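Local atomic coordinates of glutathione S-transferase (PDB entry 4O7H), a protein that probably catalyses the conjugation of glutathione to electrophilic substrates, as a two-subunit glutathione S-transferase with a thioredoxin-like and an all-helical domain. Residues 2-7 and 15-20; 100-105 and 135-140; 117-122 and 209-214; 140-145 and 182-187. One frame throughout, in Å; residues are numbered along the deposited sequence.

Contact 1: 2-7 and 15-20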
loop_
_atom_site.group_PDB
_atom_site.type_symbol
_atom_site.label_atom_id
_atom_site.label_comp_id
_atom_site.label_asym_id
_atom_site.label_seq_id
_atom_site.Cartn_x
_atom_site.Cartn_y
_atom_site.Cartn_z
ATOM N N ARG A 2 -20.486 -3.432 -16.009
ATOM C CA ARG A 2 -19.324 -3.266 -15.097
ATOM C C ARG A 2 -18.056 -3.685 -15.785
ATOM O O ARG A 2 -18.017 -4.718 -16.432
ATOM C CB ARG A 2 -19.575 -4.141 -13.872
ATOM C CG ARG A 2 -18.494 -4.160 -12.835
ATOM C CD ARG A 2 -18.774 -5.082 -11.673
ATOM N NE ARG A 2 -19.970 -4.790 -10.917
ATOM C CZ ARG A 2 -21.064 -5.557 -10.844
ATOM N NH1 ARG A 2 -21.119 -6.698 -11.492
ATOM N NH2 ARG A 2 -22.063 -5.192 -10.082
ATOM N N ARG A 3 -16.971 -2.920 -15.622
ATOM C CA ARG A 3 -15.732 -3.160 -16.371
ATOM C C ARG A 3 -14.523 -2.998 -15.475
ATOM O O ARG A 3 -14.528 -2.159 -14.539
ATOM C CB ARG A 3 -15.638 -2.170 -17.507
ATOM C CG ARG A 3 -14.343 -2.002 -18.208
ATOM C CD ARG A 3 -14.588 -0.717 -19.042
ATOM N NE ARG A 3 -15.500 -1.091 -20.128
ATOM C CZ ARG A 3 -15.443 -0.582 -21.334
ATOM N NH1 ARG A 3 -14.604 0.402 -21.568
ATOM N NH2 ARG A 3 -16.207 -1.072 -22.293
ATOM N N LEU A 4 -13.523 -3.811 -15.745
ATOM C CA LEU A 4 -12.238 -3.702 -15.051
ATOM C C LEU A 4 -11.118 -3.477 -16.061
ATOM O O LEU A 4 -10.858 -4.308 -16.966
ATOM C CB LEU A 4 -11.966 -4.988 -14.236
ATOM C CG LEU A 4 -10.689 -4.885 -13.424
ATOM C CD1 LEU A 4 -10.924 -3.966 -12.246
ATOM C CD2 LEU A 4 -10.163 -6.245 -13.023
ATOM N N TYR A 5 -10.451 -2.347 -15.934
ATOM C CA TYR A 5 -9.223 -2.094 -16.645
ATOM C C TYR A 5 -8.096 -2.819 -15.948
ATOM O O TYR A 5 -7.851 -2.625 -14.717
ATOM C CB TYR A 5 -8.932 -0.584 -16.764
ATOM C CG TYR A 5 -9.894 0.163 -17.663
ATOM C CD1 TYR A 5 -11.095 0.659 -17.171
ATOM C CD2 TYR A 5 -9.624 0.310 -19.009
ATOM C CE1 TYR A 5 -11.995 1.312 -17.982
ATOM C CE2 TYR A 5 -10.516 0.947 -19.835
ATOM C CZ TYR A 5 -11.694 1.428 -19.330
ATOM O OH TYR A 5 -12.610 2.104 -20.160
ATOM N N HIS A 6 -7.373 -3.640 -16.700
ATOM C CA HIS A 6 -6.367 -4.497 -16.090
ATOM C C HIS A 6 -5.206 -4.757 -17.065
ATOM O O HIS A 6 -5.277 -4.417 -18.261
ATOM C CB HIS A 6 -6.991 -5.838 -15.665
ATOM C CG HIS A 6 -7.102 -6.834 -16.775
ATOM N ND1 HIS A 6 -6.247 -7.908 -16.883
ATOM C CD2 HIS A 6 -7.967 -6.928 -17.809
ATOM C CE1 HIS A 6 -6.549 -8.596 -17.968
ATOM N NE2 HIS A 6 -7.599 -8.033 -18.544
ATOM N N HIS A 7 -4.184 -5.412 -16.576
ATOM C CA HIS A 7 -3.250 -6.106 -17.433
ATOM C C HIS A 7 -2.688 -7.275 -16.694
ATOM O O HIS A 7 -2.672 -7.301 -15.459
ATOM C CB HIS A 7 -2.196 -5.213 -18.071
ATOM C CG HIS A 7 -1.247 -4.565 -17.150
ATOM N ND1 HIS A 7 -0.243 -5.248 -16.499
ATOM C CD2 HIS A 7 -1.056 -3.255 -16.849
ATOM C CE1 HIS A 7 0.496 -4.403 -15.798
ATOM N NE2 HIS A 7 0.030 -3.182 -16.001
ATOM N N LYS A 15 -5.509 -9.565 -8.460
ATOM C CA LYS A 15 -6.281 -9.676 -7.227
ATOM C C LYS A 15 -7.724 -9.242 -7.376
ATOM O O LYS A 15 -8.646 -9.902 -6.909
ATOM C CB LYS A 15 -5.613 -8.940 -6.059
ATOM C CG LYS A 15 -6.620 -8.659 -4.941
ATOM C CD LYS A 15 -5.976 -8.349 -3.657
ATOM C CE LYS A 15 -5.197 -7.101 -3.710
ATOM N NZ LYS A 15 -4.680 -6.890 -2.335
ATOM N N VAL A 16 -7.963 -8.108 -8.035
ATOM C CA VAL A 16 -9.317 -7.641 -8.222
ATOM C C VAL A 16 -10.139 -8.598 -9.110
ATOM O O VAL A 16 -11.291 -8.887 -8.816
ATOM C CB VAL A 16 -9.328 -6.191 -8.736
ATOM C CG1 VAL A 16 -10.749 -5.736 -9.039
ATOM C CG2 VAL A 16 -8.764 -5.212 -7.684
ATOM N N ARG A 17 -9.525 -9.151 -10.147
ATOM C CA ARG A 17 -10.192 -10.100 -10.970
ATOM C C ARG A 17 -10.644 -11.322 -10.141
ATOM O O ARG A 17 -11.769 -11.800 -10.286
ATOM C CB ARG A 17 -9.318 -10.619 -12.123
ATOM C CG ARG A 17 -8.966 -9.569 -13.151
ATOM C CD ARG A 17 -8.266 -10.218 -14.315
ATOM N NE ARG A 17 -9.246 -10.901 -15.175
ATOM C CZ ARG A 17 -8.891 -11.543 -16.294
ATOM N NH1 ARG A 17 -7.615 -11.625 -16.635
ATOM N NH2 ARG A 17 -9.825 -12.052 -17.098
ATOM N N VAL A 18 -9.744 -11.852 -9.334
ATOM C CA VAL A 18 -10.087 -12.980 -8.450
ATOM C C VAL A 18 -11.196 -12.593 -7.483
ATOM O O VAL A 18 -12.174 -13.369 -7.274
ATOM C CB VAL A 18 -8.848 -13.551 -7.755
ATOM C CG1 VAL A 18 -9.261 -14.637 -6.734
ATOM C CG2 VAL A 18 -7.820 -14.053 -8.768
ATOM N N ALA A 19 -11.105 -11.399 -6.901
ATOM C CA ALA A 19 -12.124 -10.920 -5.948
ATOM C C ALA A 19 -13.514 -10.792 -6.597
ATOM O O ALA A 19 -14.516 -11.203 -6.034
ATOM C CB ALA A 19 -11.682 -9.589 -5.352
ATOM N N LEU A 20 -13.579 -10.207 -7.794
ATOM C CA LEU A 20 -14.822 -10.038 -8.486
ATOM C C LEU A 20 -15.490 -11.422 -8.696
ATOM O O LEU A 20 -16.700 -11.594 -8.476
ATOM C CB LEU A 20 -14.540 -9.365 -9.832
ATOM C CG LEU A 20 -14.288 -7.849 -9.737
ATOM C CD1 LEU A 20 -13.687 -7.379 -11.061
ATOM C CD2 LEU A 20 -15.548 -7.070 -9.388
#
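L4 and H6, on the helix-facing side of strand 3-6, pack against R17 and its neighbours on helix 11-22, within the first beta-alpha-beta unit of the thioredoxin-like domain. The short axes run nearly antiparallel (156°) and 10.0 Å apart, as expected when the chain turns back to lay a helix over the sheet. Leucine suits the middle of this buried layer, because its two methyls can part: L4 CD1 lies 3.7 Å from V16 CG1, while L4 CD2 reaches both R17 and L20 CD1. The side chain of R17 is met along most of its length. Its CB points to one side of the strand, but with chi1 at -66° the chain returns toward it, and CG comes 3.5 Å from L4 CD2. CD then lies over one face of the H6 ring, near its rim, 4.0 Å from ND1. Beyond it the guanidinium is tilted 44° to that ring. Its NE is bonded to Y27 OH and its NH1 forms a salt bridge with E206, so the charge is probably balanced there while the aliphatic part serves the core. An alanine in place of H6 would probably leave R17 CD and the guanidinium face without the flat ring beside them and open a gap there. At the tip, R17 NH1 stands 3.5 Å from H6 CE1.

Contact 2: 100-105 and 135-140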
loop_
_atom_site.group_PDB
_atom_site.type_symbol
_atom_site.label_atom_id
_atom_site.label_comp_id
_atom_site.label_asym_id
_atom_site.label_seq_id
_atom_site.Cartn_x
_atom_site.Cartn_y
_atom_site.Cartn_z
ATOM N N ARG A 100 3.235 -4.891 0.048
ATOM C CA ARG A 100 4.463 -4.123 0.332
ATOM C C ARG A 100 5.707 -4.994 0.333
ATOM O O ARG A 100 6.606 -4.769 -0.484
ATOM C CB ARG A 100 4.358 -3.354 1.694
ATOM C CG ARG A 100 5.648 -2.679 2.139
ATOM C CD ARG A 100 5.460 -1.657 3.314
ATOM N NE ARG A 100 4.842 -2.334 4.444
ATOM C CZ ARG A 100 3.640 -2.073 4.946
ATOM N NH1 ARG A 100 2.885 -1.108 4.436
ATOM N NH2 ARG A 100 3.176 -2.819 5.915
ATOM N N LYS A 101 5.849 -5.851 1.329
ATOM C CA LYS A 101 7.110 -6.577 1.585
ATOM C C LYS A 101 7.393 -7.592 0.456
ATOM O O LYS A 101 8.470 -7.592 -0.148
ATOM C CB LYS A 101 7.143 -7.239 2.952
ATOM C CG LYS A 101 8.476 -7.797 3.323
ATOM C CD LYS A 101 8.449 -8.524 4.653
ATOM C CE LYS A 101 9.675 -9.387 4.884
ATOM N NZ LYS A 101 10.917 -8.588 5.105
ATOM N N PHE A 102 6.457 -8.501 0.195
ATOM C CA PHE A 102 6.679 -9.451 -0.886
ATOM C C PHE A 102 6.839 -8.720 -2.194
ATOM O O PHE A 102 7.722 -9.038 -3.012
ATOM C CB PHE A 102 5.511 -10.463 -0.952
ATOM C CG PHE A 102 5.708 -11.593 -1.949
ATOM C CD1 PHE A 102 5.582 -11.393 -3.296
ATOM C CD2 PHE A 102 5.952 -12.856 -1.493
ATOM C CE1 PHE A 102 5.758 -12.434 -4.175
ATOM C CE2 PHE A 102 6.099 -13.909 -2.355
ATOM C CZ PHE A 102 6.007 -13.697 -3.709
ATOM N N ASN A 103 5.997 -7.704 -2.417
ATOM C CA ASN A 103 6.025 -6.961 -3.651
ATOM C C ASN A 103 7.398 -6.333 -3.897
ATOM O O ASN A 103 7.905 -6.382 -5.012
ATOM C CB ASN A 103 4.945 -5.900 -3.664
ATOM C CG ASN A 103 4.893 -5.146 -4.968
ATOM O OD1 ASN A 103 4.663 -5.714 -6.019
ATOM N ND2 ASN A 103 5.206 -3.829 -4.906
ATOM N N ARG A 104 7.961 -5.709 -2.858
ATOM C CA ARG A 104 9.234 -5.010 -3.022
ATOM C C ARG A 104 10.401 -5.974 -3.160
ATOM O O ARG A 104 11.352 -5.677 -3.901
ATOM C CB ARG A 104 9.468 -4.005 -1.855
ATOM C CG ARG A 104 8.498 -2.828 -1.940
ATOM C CD ARG A 104 8.697 -1.855 -3.133
ATOM N NE ARG A 104 9.977 -1.119 -3.052
ATOM C CZ ARG A 104 10.164 -0.006 -2.333
ATOM N NH1 ARG A 104 9.158 0.530 -1.661
ATOM N NH2 ARG A 104 11.356 0.569 -2.300
ATOM N N GLU A 105 10.344 -7.091 -2.450
ATOM C CA GLU A 105 11.457 -8.014 -2.338
ATOM C C GLU A 105 11.492 -9.046 -3.465
ATOM O O GLU A 105 12.554 -9.623 -3.747
ATOM C CB GLU A 105 11.411 -8.748 -0.999
ATOM C CG GLU A 105 11.666 -7.833 0.201
ATOM C CD GLU A 105 11.589 -8.495 1.576
ATOM O OE1 GLU A 105 11.276 -9.688 1.715
ATOM O OE2 GLU A 105 11.889 -7.797 2.585
ATOM N N ALA A 135 16.111 -15.363 -4.134
ATOM C CA ALA A 135 16.490 -15.731 -2.770
ATOM C C ALA A 135 15.399 -15.366 -1.769
ATOM O O ALA A 135 15.103 -16.118 -0.854
ATOM C CB ALA A 135 17.797 -15.056 -2.402
ATOM N N ASN A 136 14.797 -14.198 -1.970
ATOM C CA ASN A 136 13.825 -13.633 -1.040
ATOM C C ASN A 136 12.517 -14.380 -1.057
ATOM O O ASN A 136 11.830 -14.467 -0.046
ATOM C CB ASN A 136 13.555 -12.165 -1.408
ATOM C CG ASN A 136 14.710 -11.241 -1.039
ATOM O OD1 ASN A 136 15.520 -11.583 -0.183
ATOM N ND2 ASN A 136 14.782 -10.116 -1.663
ATOM N N VAL A 137 12.182 -15.014 -2.171
ATOM C CA VAL A 137 10.890 -15.737 -2.216
ATOM C C VAL A 137 10.895 -16.907 -1.229
ATOM O O VAL A 137 9.877 -17.267 -0.683
ATOM C CB VAL A 137 10.481 -16.190 -3.645
ATOM C CG1 VAL A 137 11.272 -17.365 -4.134
ATOM C CG2 VAL A 137 8.985 -16.544 -3.669
ATOM N N HIS A 138 12.067 -17.476 -0.941
ATOM C CA HIS A 138 12.108 -18.529 0.070
ATOM C C HIS A 138 11.578 -18.090 1.469
ATOM O O HIS A 138 10.870 -18.837 2.119
ATOM C CB HIS A 138 13.539 -19.038 0.227
ATOM C CG HIS A 138 13.993 -19.914 -0.888
ATOM N ND1 HIS A 138 13.742 -21.264 -0.927
ATOM C CD2 HIS A 138 14.692 -19.628 -2.008
ATOM C CE1 HIS A 138 14.262 -21.775 -2.023
ATOM N NE2 HIS A 138 14.835 -20.803 -2.701
ATOM N N THR A 139 11.968 -16.916 1.938
ATOM C CA THR A 139 11.559 -16.432 3.262
ATOM C C THR A 139 10.050 -16.295 3.324
ATOM O O THR A 139 9.409 -16.660 4.310
ATOM C CB THR A 139 12.186 -15.066 3.547
ATOM O OG1 THR A 139 13.598 -15.117 3.242
ATOM C CG2 THR A 139 11.978 -14.672 4.963
ATOM N N HIS A 140 9.487 -15.786 2.229
ATOM C CA HIS A 140 8.021 -15.670 2.139
ATOM C C HIS A 140 7.277 -16.979 2.091
ATOM O O HIS A 140 6.203 -17.113 2.697
ATOM C CB HIS A 140 7.640 -14.792 0.967
ATOM C CG HIS A 140 8.059 -13.386 1.177
ATOM N ND1 HIS A 140 7.279 -12.483 1.875
ATOM C CD2 HIS A 140 9.195 -12.734 0.839
ATOM C CE1 HIS A 140 7.933 -11.338 1.973
ATOM N NE2 HIS A 140 9.106 -11.471 1.377
#
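K101 lays its aliphatic chain at the edge of the H140 ring, with CG 3.8 Å from CE1, and then bends at its end so that NZ forms a salt bridge with E105 OE2 one turn on. F102 follows, turning a ring edge to the face of H140 in a T-shaped pair with planes at 72°; its CA also makes a CH-pi contact over the imidazole, 4.0 Å from the ring centroid, and its CZ touches V137 CG2. E105 closes the turn with two bonds. Its backbone O accepts a nearly straight bond (173°) from N136 ND2, and its OE1 accepts from H140 NE2 at 2.8 Å, on the anti side of the carboxylate and 34° out of its plane. Two helices of the all-helical domain, 85-119 and 127-150, are thus joined nearly antiparallel. H140 ND1 accepts from W97 NE1, so both ring nitrogens of this buried histidine are engaged, which is consistent with a neutral imidazole protonated on NE2 and fixed in its rotation.

Contact 3: 117-122 and 209-214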
loop_
_atom_site.group_PDB
_atom_site.type_symbol
_atom_site.label_atom_id
_atom_site.label_comp_id
_atom_site.label_asym_id
_atom_site.label_seq_id
_atom_site.Cartn_x
_atom_site.Cartn_y
_atom_site.Cartn_z
ATOM N N LYS A 117 10.265 -6.513 -19.202
ATOM C CA LYS A 117 11.324 -6.130 -20.140
ATOM C C LYS A 117 11.185 -6.835 -21.452
ATOM O O LYS A 117 11.532 -6.272 -22.495
ATOM C CB LYS A 117 12.700 -6.367 -19.564
ATOM C CG LYS A 117 13.132 -5.215 -18.681
ATOM C CD LYS A 117 14.638 -5.101 -18.572
ATOM C CE LYS A 117 15.013 -4.702 -17.164
ATOM N NZ LYS A 117 16.426 -4.279 -16.979
ATOM N N ARG A 118 10.671 -8.056 -21.421
ATOM C CA ARG A 118 10.466 -8.795 -22.649
ATOM C C ARG A 118 9.252 -8.280 -23.398
ATOM O O ARG A 118 9.225 -8.265 -24.634
ATOM C CB ARG A 118 10.350 -10.282 -22.355
ATOM C CG ARG A 118 11.643 -10.896 -21.841
ATOM C CD ARG A 118 11.491 -12.392 -21.698
ATOM N NE ARG A 118 10.933 -13.009 -22.903
ATOM C CZ ARG A 118 10.572 -14.289 -22.974
ATOM N NH1 ARG A 118 10.733 -15.077 -21.927
ATOM N NH2 ARG A 118 10.067 -14.783 -24.096
ATOM N N VAL A 119 8.238 -7.827 -22.665
ATOM C CA VAL A 119 7.079 -7.250 -23.308
ATOM C C VAL A 119 7.403 -5.947 -24.062
ATOM O O VAL A 119 6.877 -5.731 -25.142
ATOM C CB VAL A 119 5.930 -7.004 -22.309
ATOM C CG1 VAL A 119 4.826 -6.234 -22.986
ATOM C CG2 VAL A 119 5.408 -8.324 -21.794
ATOM N N ILE A 120 8.247 -5.091 -23.488
ATOM C CA ILE A 120 8.633 -3.807 -24.129
ATOM C C ILE A 120 10.065 -3.889 -24.712
ATOM O O ILE A 120 10.694 -4.953 -24.684
ATOM C CB ILE A 120 8.547 -2.610 -23.145
ATOM C CG1 ILE A 120 9.743 -2.599 -22.196
ATOM C CG2 ILE A 120 7.255 -2.642 -22.343
ATOM C CD1 ILE A 120 9.564 -1.746 -20.959
ATOM N N SER A 121 10.594 -2.780 -25.226
ATOM C CA SER A 121 11.985 -2.770 -25.726
ATOM C C SER A 121 13.013 -3.011 -24.598
ATOM O O SER A 121 14.205 -3.163 -24.852
ATOM C CB SER A 121 12.308 -1.424 -26.411
ATOM O OG SER A 121 11.398 -1.098 -27.457
ATOM N N GLY A 122 12.521 -3.088 -23.367
ATOM C CA GLY A 122 13.288 -2.815 -22.141
ATOM C C GLY A 122 14.749 -3.202 -22.008
ATOM O O GLY A 122 15.491 -2.562 -21.253
ATOM N N SER A 209 1.897 -11.985 -24.070
ATOM C CA SER A 209 2.852 -12.072 -25.169
ATOM C C SER A 209 4.084 -11.218 -24.871
ATOM O O SER A 209 3.966 -10.110 -24.342
ATOM C CB SER A 209 2.169 -11.607 -26.450
ATOM O OG SER A 209 3.104 -11.585 -27.516
ATOM N N PRO A 210 5.282 -11.711 -25.207
ATOM C CA PRO A 210 5.618 -12.945 -25.897
ATOM C C PRO A 210 6.145 -14.021 -24.945
ATOM O O PRO A 210 6.965 -14.867 -25.342
ATOM C CB PRO A 210 6.774 -12.491 -26.792
ATOM C CG PRO A 210 7.535 -11.570 -25.901
ATOM C CD PRO A 210 6.468 -10.845 -25.089
ATOM N N ILE A 211 5.757 -13.958 -23.673
ATOM C CA ILE A 211 6.337 -14.886 -22.718
ATOM C C ILE A 211 5.465 -16.148 -22.589
ATOM O O ILE A 211 4.255 -16.072 -22.396
ATOM C CB ILE A 211 6.534 -14.246 -21.329
ATOM C CG1 ILE A 211 7.402 -12.985 -21.428
ATOM C CG2 ILE A 211 7.183 -15.231 -20.384
ATOM C CD1 ILE A 211 6.636 -11.695 -21.274
ATOM N N ARG A 212 6.081 -17.306 -22.770
ATOM C CA ARG A 212 5.359 -18.572 -22.643
ATOM C C ARG A 212 5.471 -18.944 -21.169
ATOM O O ARG A 212 6.566 -18.913 -20.653
ATOM C CB ARG A 212 6.042 -19.641 -23.517
ATOM C CG ARG A 212 5.938 -19.347 -25.015
ATOM N N PRO A 213 4.345 -19.198 -20.461
ATOM C CA PRO A 213 4.589 -19.583 -19.071
ATOM C C PRO A 213 5.142 -21.005 -19.029
ATOM O O PRO A 213 5.142 -21.709 -20.056
ATOM C CB PRO A 213 3.193 -19.561 -18.433
ATOM C CG PRO A 213 2.280 -19.817 -19.559
ATOM C CD PRO A 213 2.906 -19.179 -20.770
ATOM N N PRO A 214 5.631 -21.397 -17.864
ATOM C CA PRO A 214 6.154 -22.748 -17.736
ATOM C C PRO A 214 5.109 -23.805 -17.891
ATOM O O PRO A 214 3.907 -23.550 -17.723
ATOM C CB PRO A 214 6.752 -22.791 -16.328
ATOM C CG PRO A 214 6.306 -21.591 -15.653
ATOM C CD PRO A 214 5.839 -20.605 -16.636
#
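The guanidinium of R118 lies flat across I211, whose CG1 sits over the centre of one face, 3.8 Å from CZ. The two side chains slant past each other, R118 bending at chi3 (50°) to bring its planar end over the isoleucine, and NH1 approaches I211 CG2. V119 meets the same isoleucine from another direction: the two side chains are at about a right angle, with V119 CG2 3.6 Å from I211 CD1. That methyl also touches S209 O at 3.4 Å. P210, preceded by a cis peptide bond, sets its ring against the backbone here, with CD 3.8 Å from R118 O. The contact fastens the chain that follows helix 201-205 to the end of helix 85-119, at the surface; I211 O is bonded to Y175 OH on helix 161-175. Valine and isoleucine give short, stiff apolar surfaces, while arginine offers a flat face that packs well on aliphatic carbon, with its N-H groups at the rim. R118 NH2 comes within 3.3 Å of P210 O, but the angle is too poor for a hydrogen bond. Cohesion therefore rests largely on van der Waals packing, perhaps with a weak electrostatic pull of R118 on P210 O.

Contact 4: 140-145 and 182-187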
loop_
_atom_site.group_PDB
_atom_site.type_symbol
_atom_site.label_atom_id
_atom_site.label_comp_id
_atom_site.label_asym_id
_atom_site.label_seq_id
_atom_site.Cartn_x
_atom_site.Cartn_y
_atom_site.Cartn_z
ATOM N N HIS A 140 9.487 -15.786 2.229
ATOM C CA HIS A 140 8.021 -15.670 2.139
ATOM C C HIS A 140 7.277 -16.979 2.091
ATOM O O HIS A 140 6.203 -17.113 2.697
ATOM C CB HIS A 140 7.640 -14.792 0.967
ATOM C CG HIS A 140 8.059 -13.386 1.177
ATOM N ND1 HIS A 140 7.279 -12.483 1.875
ATOM C CD2 HIS A 140 9.195 -12.734 0.839
ATOM C CE1 HIS A 140 7.933 -11.338 1.973
ATOM N NE2 HIS A 140 9.106 -11.471 1.377
ATOM N N LEU A 141 7.813 -17.926 1.309
ATOM C CA LEU A 141 7.234 -19.246 1.293
ATOM C C LEU A 141 7.315 -19.956 2.630
ATOM O O LEU A 141 6.379 -20.648 2.977
ATOM C CB LEU A 141 7.838 -20.114 0.208
ATOM C CG LEU A 141 7.426 -19.676 -1.195
ATOM C CD1 LEU A 141 8.405 -20.236 -2.219
ATOM C CD2 LEU A 141 5.988 -20.056 -1.548
ATOM N N ARG A 142 8.403 -19.759 3.378
ATOM C CA ARG A 142 8.498 -20.347 4.716
ATOM C C ARG A 142 7.423 -19.771 5.645
ATOM O O ARG A 142 6.817 -20.493 6.470
ATOM C CB ARG A 142 9.898 -20.128 5.348
ATOM C CG ARG A 142 11.017 -20.922 4.713
ATOM C CD ARG A 142 12.238 -21.059 5.652
ATOM N NE ARG A 142 12.835 -19.766 5.946
ATOM C CZ ARG A 142 13.703 -19.149 5.153
ATOM N NH1 ARG A 142 14.078 -19.707 4.008
ATOM N NH2 ARG A 142 14.176 -17.960 5.503
ATOM N N TYR A 143 7.153 -18.474 5.497
ATOM C CA TYR A 143 6.127 -17.834 6.309
ATOM C C TYR A 143 4.734 -18.329 5.980
ATOM O O TYR A 143 3.923 -18.588 6.834
ATOM C CB TYR A 143 6.226 -16.306 6.162
ATOM C CG TYR A 143 5.366 -15.526 7.088
ATOM C CD1 TYR A 143 5.262 -15.877 8.427
ATOM C CD2 TYR A 143 4.634 -14.447 6.631
ATOM C CE1 TYR A 143 4.462 -15.145 9.292
ATOM C CE2 TYR A 143 3.846 -13.704 7.482
ATOM C CZ TYR A 143 3.764 -14.054 8.811
ATOM O OH TYR A 143 2.957 -13.390 9.672
ATOM N N ILE A 144 4.436 -18.433 4.688
ATOM C CA ILE A 144 3.179 -19.014 4.261
ATOM C C ILE A 144 2.997 -20.413 4.823
ATOM O O ILE A 144 1.942 -20.759 5.345
ATOM C CB ILE A 144 3.096 -19.008 2.716
ATOM C CG1 ILE A 144 2.970 -17.574 2.195
ATOM C CG2 ILE A 144 1.956 -19.893 2.245
ATOM C CD1 ILE A 144 3.052 -17.455 0.703
ATOM N N SER A 145 4.060 -21.213 4.714
ATOM C CA SER A 145 3.995 -22.576 5.224
ATOM C C SER A 145 3.682 -22.596 6.736
ATOM O O SER A 145 2.867 -23.385 7.182
ATOM C CB SER A 145 5.289 -23.321 4.980
ATOM O OG SER A 145 5.525 -23.521 3.576
ATOM N N GLU A 182 9.015 -26.980 -4.521
ATOM C CA GLU A 182 9.258 -28.234 -3.813
ATOM C C GLU A 182 10.119 -28.036 -2.567
ATOM O O GLU A 182 10.230 -28.928 -1.721
ATOM C CB GLU A 182 9.857 -29.260 -4.761
ATOM C CG GLU A 182 8.879 -29.652 -5.877
ATOM C CD GLU A 182 7.739 -30.559 -5.443
ATOM O OE1 GLU A 182 7.506 -30.798 -4.226
ATOM O OE2 GLU A 182 7.051 -31.091 -6.331
ATOM N N ASP A 183 10.713 -26.857 -2.421
ATOM C CA ASP A 183 11.380 -26.542 -1.157
ATOM C C ASP A 183 10.392 -26.171 -0.034
ATOM O O ASP A 183 10.789 -26.011 1.130
ATOM C CB ASP A 183 12.396 -25.430 -1.339
ATOM C CG ASP A 183 13.588 -25.870 -2.130
ATOM O OD1 ASP A 183 13.939 -27.049 -2.007
ATOM O OD2 ASP A 183 14.158 -25.041 -2.840
ATOM N N HIS A 184 9.120 -25.935 -0.388
ATOM C CA HIS A 184 8.115 -25.414 0.550
ATOM C C HIS A 184 6.780 -26.119 0.343
ATOM O O HIS A 184 5.776 -25.509 -0.125
ATOM C CB HIS A 184 8.003 -23.928 0.357
ATOM C CG HIS A 184 9.285 -23.211 0.615
ATOM N ND1 HIS A 184 10.180 -22.884 -0.377
ATOM C CD2 HIS A 184 9.838 -22.811 1.775
ATOM C CE1 HIS A 184 11.232 -22.287 0.159
ATOM N NE2 HIS A 184 11.055 -22.257 1.467
ATOM N N PRO A 185 6.744 -27.436 0.625
ATOM C CA PRO A 185 5.577 -28.238 0.287
ATOM C C PRO A 185 4.233 -27.769 0.907
ATOM O O PRO A 185 3.187 -27.929 0.283
ATOM C CB PRO A 185 5.950 -29.649 0.752
ATOM C CG PRO A 185 7.130 -29.475 1.673
ATOM C CD PRO A 185 7.849 -28.264 1.185
ATOM N N GLN A 186 4.243 -27.208 2.114
ATOM C CA GLN A 186 2.983 -26.771 2.729
ATOM C C GLN A 186 2.436 -25.551 1.930
ATOM O O GLN A 186 1.233 -25.455 1.683
ATOM C CB GLN A 186 3.206 -26.416 4.202
ATOM C CG GLN A 186 3.688 -27.633 4.997
ATOM C CD GLN A 186 4.437 -27.286 6.286
ATOM O OE1 GLN A 186 5.398 -26.518 6.281
ATOM N NE2 GLN A 186 3.987 -27.854 7.391
ATOM N N ALA A 187 3.307 -24.616 1.602
ATOM C CA ALA A 187 2.919 -23.457 0.728
ATOM C C ALA A 187 2.461 -23.916 -0.640
ATOM O O ALA A 187 1.459 -23.413 -1.172
ATOM C CB ALA A 187 4.062 -22.456 0.539
HETATM O O HOH W 1 6.625 -26.440 3.671
#
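Apolar packing begins at the H184 ring, where L141 CB sits over one face, 3.6 Å from the centroid and 18° off the ring normal, in a CH-pi contact. R142 CG comes to the edge of the same ring, 3.5 Å from NE2, so consecutive residues of helix 127-150 hold the imidazole on a face and along a rim. Farther on, A187 CB is received by two branched chains, L141 CD2 and I144 CG2, each 3.7 Å away. Alanine suits this place, because the backbones approach to 4.7 Å between S145 CA and A187 CA, and serine is a similarly small partner. The polar contacts gather at S145. With chi1 at -66° its OG faces the start of helix 185-195 and accepts a weak, bent bond from A187 N at 3.2 Å. A water joins OG to Q186, accepting from the backbone N and donating to OE1. H184 itself holds the N-cap position, and its ND1 makes a weak bond to P180 O. An alanine at H184 would probably open a gap beside L141 CB and R142 CG and leave P180 O without this partner. Close packing through small residues at the start of a helix here joins helices 127-150 and 185-195 in the all-helical C-terminal domain of the glutathione S-transferase fold.

Overall arrangement
Contact 1 belongs to the thioredoxin-like domain, the half that in this family binds glutathione; the other three lie in the helical part. Contacts 2 and 4 are neighbours, their centres about 12 Å apart: they share H140 on helix 127-150, and H138 packs against H184 and D183. Contact 3 uses the far end of helix 85-119, about 22 Å from contact 2 between centres, and contact 4 is nested in the chain loop that contact 3 closes. Contact 1 lies across the chain's centre from contacts 2 and 4, about 24 and 27 Å between centres. Beside contact 2, R100 and R104 form salt bridges to the second subunit.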